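Local structure of UPF0255 protein frsA (Vibrio vulnificus, 4I4C) at residues A[336-339]-A[340-343]. The protein probably hydrolyses carboxylic esters, releasing an alcohol and a carboxylate, as a FrsA-family member of the alpha/beta-hydrolase clan. Sequence-based numbering, arbitrary orientation.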
loop_
_atom_site.group_PDB
_atom_site.type_symbol
_atom_site.label_atom_id
_atom_site.label_comp_id
_atom_site.label_asym_id
_atom_site.label_seq_id
_atom_site.Cartn_x
_atom_site.Cartn_y
_atom_site.Cartn_z
ATOM N N GLY A 336 -2.197 5.981 22.035
ATOM C CA GLY A 336 -1.298 5.360 22.992
ATOM C C GLY A 336 -0.931 3.947 22.580
ATOM O O GLY A 336 0.188 3.485 22.803
ATOM N N GLN A 337 -1.880 3.259 21.960
ATOM C CA GLN A 337 -1.676 1.867 21.583
ATOM C C GLN A 337 -0.695 1.661 20.436
ATOM O O GLN A 337 -0.023 0.631 20.382
ATOM C CB GLN A 337 -3.005 1.191 21.256
ATOM C CG GLN A 337 -3.839 0.822 22.476
ATOM C CD GLN A 337 -5.276 0.457 22.110
ATOM O OE1 GLN A 337 -5.792 0.869 21.058
ATOM N NE2 GLN A 337 -5.930 -0.315 22.976
ATOM N N MET A 338 -0.607 2.614 19.510
ATOM C CA MET A 338 0.260 2.411 18.347
ATOM C C MET A 338 1.771 2.530 18.619
ATOM O O MET A 338 2.586 2.159 17.768
ATOM C CB MET A 338 -0.156 3.304 17.185
ATOM C CG MET A 338 -1.371 2.768 16.426
ATOM S SD MET A 338 -1.844 3.984 15.232
ATOM C CE MET A 338 -2.167 5.348 16.326
ATOM N N ALA A 339 2.136 3.026 19.799
ATOM C CA ALA A 339 3.548 3.106 20.183
ATOM C C ALA A 339 4.240 1.742 20.031
ATOM O O ALA A 339 5.424 1.664 19.683
ATOM C CB ALA A 339 3.688 3.632 21.598
ATOM N N ALA A 340 3.483 0.670 20.248
ATOM C CA ALA A 340 4.043 -0.678 20.190
ATOM C C ALA A 340 4.512 -1.112 18.797
ATOM O O ALA A 340 5.122 -2.175 18.646
ATOM C CB ALA A 340 3.062 -1.684 20.752
ATOM N N TRP A 341 4.245 -0.285 17.788
ATOM C CA TRP A 341 4.570 -0.635 16.407
ATOM C C TRP A 341 5.926 -0.112 15.973
ATOM O O TRP A 341 6.448 -0.522 14.933
ATOM C CB TRP A 341 3.502 -0.108 15.437
ATOM C CG TRP A 341 2.171 -0.775 15.552
ATOM C CD1 TRP A 341 1.871 -1.911 16.251
ATOM C CD2 TRP A 341 0.959 -0.347 14.941
ATOM N NE1 TRP A 341 0.541 -2.211 16.116
ATOM C CE2 TRP A 341 -0.042 -1.264 15.315
ATOM C CE3 TRP A 341 0.618 0.729 14.114
ATOM C CZ2 TRP A 341 -1.360 -1.138 14.891
ATOM C CZ3 TRP A 341 -0.689 0.849 13.693
ATOM C CH2 TRP A 341 -1.663 -0.078 14.082
ATOM N N SER A 342 6.473 0.816 16.751
ATOM C CA SER A 342 7.834 1.293 16.543
ATOM C C SER A 342 8.843 0.154 16.652
ATOM O O SER A 342 8.791 -0.641 17.586
ATOM C CB SER A 342 8.173 2.376 17.570
ATOM O OG SER A 342 9.580 2.475 17.790
ATOM N N LEU A 343 9.766 0.099 15.700
ATOM C CA LEU A 343 10.787 -0.940 15.655
ATOM C C LEU A 343 11.900 -0.663 16.666
ATOM O O LEU A 343 12.721 -1.526 16.947
ATOM C CB LEU A 343 11.376 -1.064 14.247
ATOM C CG LEU A 343 10.488 -1.637 13.143
ATOM C CD1 LEU A 343 11.245 -1.639 11.813
ATOM C CD2 LEU A 343 10.030 -3.035 13.493
#
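Trp-341 N donates to Met-338 O at 3.0 Å, the shortest polar bond between segments 336-339 and 340-343. One residue later, the backbone N of Ser-342 donates to Ala-339 O at 3.2 Å, and Ser-342 CB lies 3.5 Å from that same oxygen of Ala-339. Both bonds link residues three apart, as in a 3-10 turn. The chain thus winds on tightly through Ala-339 and Ala-340 beyond helix 331-337.

This example illustrates how a spacing of three residues can lay a methionine side chain over the face of an indole. In Met-338 and Trp-341 the first torsions (chi1 -79° and -68°) bring both CG atoms beside their own backbone N, which helps set Met-338 CG over one face of the ring system; the bend at chi3 turns the methionine chain beyond it. The touching atom is Met-338 CG, which lies 3.7 Å from the centroid of the six-membered ring of Trp-341, a CH-pi contact over the face, 22° off the ring normal. It is displaced toward the rim, where Met-338 CG meets Trp-341 CZ3 at 3.4 Å. The sulfur sits more obliquely: Met-338 SD is 4.5 Å from the same centroid of Trp-341, completing a Met-aromatic contact.

The indole also meets Phe-303 edge-to-face and Phe-273, a residue of the hexanoic acid pocket, with the planes at about 30°; the side chain of Trp-341 is about 6 Å from the bound hexanoic acid. Ser-342 OG is hydrogen-bonded to His-300 ND1 and Val-345 N. The stretch after helix 331-337 lies against helix 314-323, where Leu-320 packs on Met-338 and Trp-341, and against helix 273-284, where Leu-343 touches Val-279 and Arg-280, before the chain continues toward strand 358-363.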